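Local atomic coordinates of glycoside hydrolase family 31 (Kribbella flavida DSM 17836, PDB entry 5X3I), a protein that hydrolyses the alpha-1,3-glucosidic linkages of a cyclic tetrasaccharide derived from starch, releasing isomaltose inside the cell. Residues 579-592 against 622-636. The protein carries 1 engineered substitution. Residues are numbered along the deposited sequence; the frame is centred on the assembly and turned at random.
Sequences YLRAAAASAFMPIM and VVPLFRRFATLRESL
Arg633 inserts its guanidinium into the bend between helix 576-586 and strand 591-593 and binds backbone carbonyls there. NH1 donates to Ala587 O at 2.7 Å, lying well above that carbonyl's plane, whereas Met589 O is gripped end-on, 2.7 Å from NH1 and 3.0 Å from NH2, both nitrogens lying in the plane of the Met589 carbonyl. A weak bond from NH2 reaches Pro590 O, and a water accepts from both NH2 and Met592 N. With CG anti to the backbone N (chi1 177°), the bend at chi2 (77°) turns the otherwise extended chain so that its end reaches these carbonyls. Met592 CB sits 3.9 Å above the centre of one guanidinium face. A leucine here would probably leave the carbonyls of Ala587 and Met589 buried without their donor and the bend less firmly fixed to helix 622-636.

Towards the helix starts the contact becomes apolar. Phe629 presents one ring face to Ala584 CB, a CH-pi contact 3.8 Å from the centroid, while Leu625 O lies over the rim of the opposite face. Leu580 packs as a knob into the hole formed by Val622, Leu625, Phe626 and Phe629, its CD2 against Leu625 CB and Phe629 CE2. The rings of Tyr579 and Phe626 are nearly parallel but slid apart, with centroids 5.7 Å from each other. Within the turn, Phe588 CZ meets Leu632 CD2 at 3.7 Å.

In the second shell, Phe299 O accepts from Arg633 NE, and Arg608 O bonds the Tyr579 hydroxyl. Met592 pairs through its backbone with Trp302, on the first barrel strand. The axes of segments 579-586 and 622-636 run almost parallel (9°), as expected of neighbouring outer helices in a TIM barrel: helix 576-586 precedes the eighth strand, 591-593, and helix 622-650 follows it.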
loop_
_atom_site.group_PDB
_atom_site.type_symbol
_atom_site.label_atom_id
_atom_site.label_comp_id
_atom_site.label_asym_id
_atom_site.label_seq_id
_atom_site.Cartn_x
_atom_site.Cartn_y
_atom_site.Cartn_z
ATOM N N TYR A 579 21.451 -4.120 8.077
ATOM C CA TYR A 579 20.827 -5.405 7.754
ATOM C C TYR A 579 20.500 -6.192 9.025
ATOM O O TYR A 579 19.375 -6.640 9.208
ATOM C CB TYR A 579 21.740 -6.214 6.837
ATOM C CG TYR A 579 21.150 -7.501 6.288
ATOM C CD1 TYR A 579 20.133 -7.479 5.341
ATOM C CD2 TYR A 579 21.638 -8.732 6.694
ATOM C CE1 TYR A 579 19.612 -8.657 4.823
ATOM C CE2 TYR A 579 21.130 -9.915 6.181
ATOM C CZ TYR A 579 20.114 -9.874 5.247
ATOM O OH TYR A 579 19.611 -11.051 4.737
ATOM N N LEU A 580 21.475 -6.314 9.917
ATOM C CA LEU A 580 21.297 -7.103 11.135
ATOM C C LEU A 580 20.405 -6.420 12.167
ATOM O O LEU A 580 19.688 -7.092 12.890
ATOM C CB LEU A 580 22.657 -7.438 11.754
ATOM C CG LEU A 580 23.446 -8.468 10.938
ATOM C CD1 LEU A 580 24.882 -8.545 11.407
ATOM C CD2 LEU A 580 22.772 -9.837 11.015
ATOM N N ARG A 581 20.442 -5.091 12.240
ATOM C CA ARG A 581 19.478 -4.380 13.083
ATOM C C ARG A 581 18.067 -4.622 12.547
ATOM O O ARG A 581 17.150 -4.891 13.300
ATOM C CB ARG A 581 19.762 -2.872 13.136
ATOM C CG ARG A 581 21.064 -2.470 13.829
ATOM C CD ARG A 581 21.193 -3.041 15.234
ATOM N NE ARG A 581 22.206 -2.325 16.005
ATOM C CZ ARG A 581 22.710 -2.746 17.158
ATOM N NH1 ARG A 581 22.311 -3.897 17.677
ATOM N NH2 ARG A 581 23.624 -2.023 17.786
ATOM N N ALA A 582 17.914 -4.513 11.235
ATOM C CA ALA A 582 16.624 -4.750 10.601
ATOM C C ALA A 582 16.172 -6.188 10.817
ATOM O O ALA A 582 15.043 -6.430 11.216
ATOM C CB ALA A 582 16.692 -4.442 9.121
ATOM N N ALA A 583 17.068 -7.132 10.547
ATOM C CA ALA A 583 16.741 -8.548 10.669
ATOM C C ALA A 583 16.309 -8.896 12.090
ATOM O O ALA A 583 15.333 -9.609 12.281
ATOM C CB ALA A 583 17.922 -9.410 10.245
ATOM N N ALA A 584 17.029 -8.378 13.082
ATOM C CA ALA A 584 16.718 -8.690 14.471
ATOM C C ALA A 584 15.340 -8.190 14.880
ATOM O O ALA A 584 14.571 -8.925 15.485
ATOM C CB ALA A 584 17.770 -8.123 15.391
ATOM N N ALA A 585 15.023 -6.943 14.541
ATOM C CA ALA A 585 13.717 -6.389 14.869
ATOM C C ALA A 585 12.616 -7.125 14.120
ATOM O O ALA A 585 11.545 -7.363 14.655
ATOM C CB ALA A 585 13.665 -4.878 14.549
ATOM N N SER A 586 12.891 -7.493 12.876
ATOM C CA SER A 586 11.876 -8.115 12.025
ATOM C C SER A 586 11.478 -9.510 12.507
ATOM O O SER A 586 10.336 -9.926 12.333
ATOM C CB SER A 586 12.364 -8.184 10.584
ATOM O OG SER A 586 12.534 -6.886 10.064
ATOM N N ALA A 587 12.414 -10.206 13.143
ATOM C CA ALA A 587 12.134 -11.502 13.773
ATOM C C ALA A 587 11.043 -11.388 14.847
ATOM O O ALA A 587 10.432 -12.368 15.262
ATOM C CB ALA A 587 13.416 -12.074 14.366
ATOM N N PHE A 588 10.883 -10.178 15.345
ATOM C CA PHE A 588 9.837 -9.775 16.285
ATOM C C PHE A 588 8.611 -9.036 15.678
ATOM O O PHE A 588 7.944 -8.257 16.358
ATOM C CB PHE A 588 10.500 -9.053 17.443
ATOM C CG PHE A 588 11.412 -9.969 18.233
ATOM C CD1 PHE A 588 12.775 -9.975 18.014
ATOM C CD2 PHE A 588 10.887 -10.886 19.128
ATOM C CE1 PHE A 588 13.600 -10.821 18.714
ATOM C CE2 PHE A 588 11.715 -11.741 19.833
ATOM C CZ PHE A 588 13.068 -11.716 19.620
ATOM N N MET A 589 8.446 -9.125 14.362
ATOM C CA MET A 589 7.317 -8.499 13.671
ATOM C C MET A 589 6.381 -9.571 13.079
ATOM O O MET A 589 6.768 -10.728 12.998
ATOM C CB MET A 589 7.828 -7.574 12.582
ATOM C CG MET A 589 8.572 -6.351 13.111
ATOM S SD MET A 589 9.169 -5.337 11.770
ATOM C CE MET A 589 10.470 -4.447 12.603
ATOM N N PRO A 590 5.116 -9.210 12.761
ATOM C CA PRO A 590 4.188 -10.232 12.265
ATOM C C PRO A 590 4.715 -11.034 11.062
ATOM O O PRO A 590 4.498 -12.230 10.995
ATOM C CB PRO A 590 2.954 -9.417 11.873
ATOM C CG PRO A 590 2.994 -8.231 12.777
ATOM C CD PRO A 590 4.457 -7.897 12.890
ATOM N N ILE A 591 5.395 -10.369 10.138
ATOM C CA ILE A 591 5.906 -11.015 8.943
ATOM C C ILE A 591 7.362 -10.634 8.711
ATOM O O ILE A 591 7.695 -9.452 8.517
ATOM C CB ILE A 591 5.086 -10.643 7.687
ATOM C CG1 ILE A 591 3.599 -10.961 7.879
ATOM C CG2 ILE A 591 5.656 -11.342 6.454
ATOM C CD1 ILE A 591 3.268 -12.441 7.849
ATOM N N MET A 592 8.209 -11.653 8.727
ATOM C CA MET A 592 9.640 -11.514 8.532
ATOM C C MET A 592 9.974 -11.914 7.110
ATOM O O MET A 592 9.776 -13.077 6.715
ATOM C CB MET A 592 10.408 -12.373 9.545
ATOM C CG MET A 592 11.912 -12.201 9.474
ATOM S SD MET A 592 12.804 -13.321 10.564
ATOM C CE MET A 592 14.443 -12.622 10.415
ATOM N N VAL A 622 27.405 -11.708 9.622
ATOM C CA VAL A 622 26.069 -11.586 9.032
ATOM C C VAL A 622 25.311 -12.923 8.941
ATOM O O VAL A 622 24.182 -13.033 9.409
ATOM C CB VAL A 622 26.132 -10.942 7.637
ATOM C CG1 VAL A 622 24.761 -10.978 6.977
ATOM C CG2 VAL A 622 26.618 -9.496 7.751
ATOM N N VAL A 623 25.930 -13.937 8.359
ATOM C CA VAL A 623 25.270 -15.235 8.251
ATOM C C VAL A 623 24.959 -15.846 9.626
ATOM O O VAL A 623 23.806 -16.166 9.884
ATOM C CB VAL A 623 26.093 -16.218 7.394
ATOM C CG1 VAL A 623 25.594 -17.644 7.580
ATOM C CG2 VAL A 623 26.040 -15.801 5.922
ATOM N N PRO A 624 25.962 -15.975 10.525
ATOM C CA PRO A 624 25.650 -16.614 11.809
ATOM C C PRO A 624 24.606 -15.870 12.634
ATOM O O PRO A 624 23.769 -16.497 13.268
ATOM C CB PRO A 624 26.997 -16.614 12.542
ATOM C CG PRO A 624 28.009 -16.463 11.492
ATOM C CD PRO A 624 27.386 -15.606 10.449
ATOM N N LEU A 625 24.646 -14.545 12.628
ATOM C CA LEU A 625 23.686 -13.806 13.427
ATOM C C LEU A 625 22.291 -13.853 12.798
ATOM O O LEU A 625 21.304 -14.009 13.504
ATOM C CB LEU A 625 24.141 -12.364 13.628
ATOM C CG LEU A 625 25.358 -12.183 14.540
ATOM C CD1 LEU A 625 25.583 -10.704 14.834
ATOM C CD2 LEU A 625 25.189 -12.961 15.824
ATOM N N PHE A 626 22.212 -13.737 11.477
ATOM C CA PHE A 626 20.922 -13.862 10.814
ATOM C C PHE A 626 20.337 -15.241 11.109
ATOM O O PHE A 626 19.167 -15.355 11.429
ATOM C CB PHE A 626 21.033 -13.642 9.310
ATOM C CG PHE A 626 19.705 -13.544 8.614
ATOM C CD1 PHE A 626 19.155 -12.302 8.315
ATOM C CD2 PHE A 626 19.001 -14.687 8.257
ATOM C CE1 PHE A 626 17.937 -12.194 7.671
ATOM C CE2 PHE A 626 17.776 -14.593 7.610
ATOM C CZ PHE A 626 17.236 -13.339 7.315
ATOM N N ARG A 627 21.173 -16.274 11.020
ATOM C CA ARG A 627 20.753 -17.639 11.336
ATOM C C ARG A 627 20.168 -17.719 12.742
ATOM O O ARG A 627 19.120 -18.326 12.937
ATOM C CB ARG A 627 21.923 -18.621 11.184
ATOM C CG ARG A 627 21.553 -20.089 11.392
ATOM C CD ARG A 627 22.634 -21.030 10.807
ATOM N NE ARG A 627 23.963 -20.670 11.275
ATOM C CZ ARG A 627 25.060 -20.630 10.528
ATOM N NH1 ARG A 627 25.029 -20.955 9.246
ATOM N NH2 ARG A 627 26.206 -20.269 11.082
ATOM N N ARG A 628 20.829 -17.098 13.712
ATOM C CA ARG A 628 20.295 -17.058 15.075
ATOM C C ARG A 628 18.908 -16.433 15.118
ATOM O O ARG A 628 18.002 -16.963 15.747
ATOM C CB ARG A 628 21.216 -16.288 16.016
ATOM C CG ARG A 628 22.467 -17.024 16.421
ATOM C CD ARG A 628 22.970 -16.490 17.756
ATOM N NE ARG A 628 24.412 -16.280 17.770
ATOM C CZ ARG A 628 25.049 -15.579 18.702
ATOM N NH1 ARG A 628 24.367 -15.019 19.694
ATOM N NH2 ARG A 628 26.364 -15.432 18.640
ATOM N N PHE A 629 18.750 -15.303 14.443
ATOM C CA PHE A 629 17.466 -14.616 14.418
ATOM C C PHE A 629 16.398 -15.503 13.789
ATOM O O PHE A 629 15.307 -15.640 14.325
ATOM C CB PHE A 629 17.574 -13.291 13.655
ATOM C CG PHE A 629 18.566 -12.323 14.252
ATOM C CD1 PHE A 629 18.762 -12.263 15.613
ATOM C CD2 PHE A 629 19.296 -11.479 13.446
ATOM C CE1 PHE A 629 19.670 -11.382 16.156
ATOM C CE2 PHE A 629 20.204 -10.595 13.989
ATOM C CZ PHE A 629 20.386 -10.550 15.342
ATOM N N ALA A 630 16.732 -16.108 12.655
ATOM C CA ALA A 630 15.784 -16.960 11.931
ATOM C C ALA A 630 15.417 -18.208 12.736
ATOM O O ALA A 630 14.273 -18.656 12.717
ATOM C CB ALA A 630 16.349 -17.346 10.586
ATOM N N THR A 631 16.389 -18.746 13.464
ATOM C CA THR A 631 16.168 -19.953 14.250
ATOM C C THR A 631 15.305 -19.647 15.471
ATOM O O THR A 631 14.411 -20.411 15.820
ATOM C CB THR A 631 17.507 -20.585 14.691
ATOM O OG1 THR A 631 18.295 -20.868 13.531
ATOM C CG2 THR A 631 17.260 -21.877 15.426
ATOM N N LEU A 632 15.585 -18.521 16.113
ATOM C CA LEU A 632 14.741 -18.017 17.181
ATOM C C LEU A 632 13.308 -17.786 16.672
ATOM O O LEU A 632 12.341 -18.171 17.323
ATOM C CB LEU A 632 15.338 -16.725 17.753
ATOM C CG LEU A 632 14.721 -16.208 19.056
ATOM C CD1 LEU A 632 15.749 -15.448 19.880
ATOM C CD2 LEU A 632 13.538 -15.315 18.773
ATOM N N ARG A 633 13.194 -17.160 15.503
ATOM C CA ARG A 633 11.909 -16.948 14.832
ATOM C C ARG A 633 11.088 -18.243 14.740
ATOM O O ARG A 633 9.915 -18.268 15.094
ATOM C CB ARG A 633 12.135 -16.395 13.427
ATOM C CG ARG A 633 10.857 -16.194 12.614
ATOM C CD ARG A 633 10.132 -14.935 13.067
ATOM N NE ARG A 633 8.884 -14.681 12.341
ATOM C CZ ARG A 633 8.110 -13.626 12.571
ATOM N NH1 ARG A 633 8.479 -12.728 13.492
ATOM N NH2 ARG A 633 6.982 -13.460 11.883
ATOM N N GLU A 634 11.726 -19.310 14.261
ATOM C CA GLU A 634 11.087 -20.624 14.167
ATOM C C GLU A 634 10.459 -21.027 15.495
ATOM O O GLU A 634 9.335 -21.496 15.537
ATOM C CB GLU A 634 12.100 -21.689 13.722
ATOM C CG GLU A 634 12.603 -21.518 12.297
ATOM C CD GLU A 634 11.639 -22.089 11.274
ATOM O OE1 GLU A 634 11.377 -23.295 11.314
ATOM O OE2 GLU A 634 11.123 -21.340 10.441
ATOM N N SER A 635 11.195 -20.822 16.579
ATOM C CA SER A 635 10.710 -21.182 17.908
ATOM C C SER A 635 9.532 -20.327 18.357
ATOM O O SER A 635 8.770 -20.735 19.214
ATOM C CB SER A 635 11.834 -21.070 18.938
ATOM O OG SER A 635 12.848 -22.002 18.653
ATOM N N LEU A 636 9.395 -19.148 17.766
ATOM C CA LEU A 636 8.336 -18.209 18.123
ATOM C C LEU A 636 7.015 -18.492 17.433
ATOM O O LEU A 636 6.006 -17.879 17.765
ATOM C CB LEU A 636 8.759 -16.784 17.770
ATOM C CG LEU A 636 9.390 -15.925 18.853
ATOM C CD1 LEU A 636 9.765 -14.566 18.268
ATOM C CD2 LEU A 636 8.427 -15.755 19.999
HETATM O O HOH W 1 6.962 -14.400 9.021
#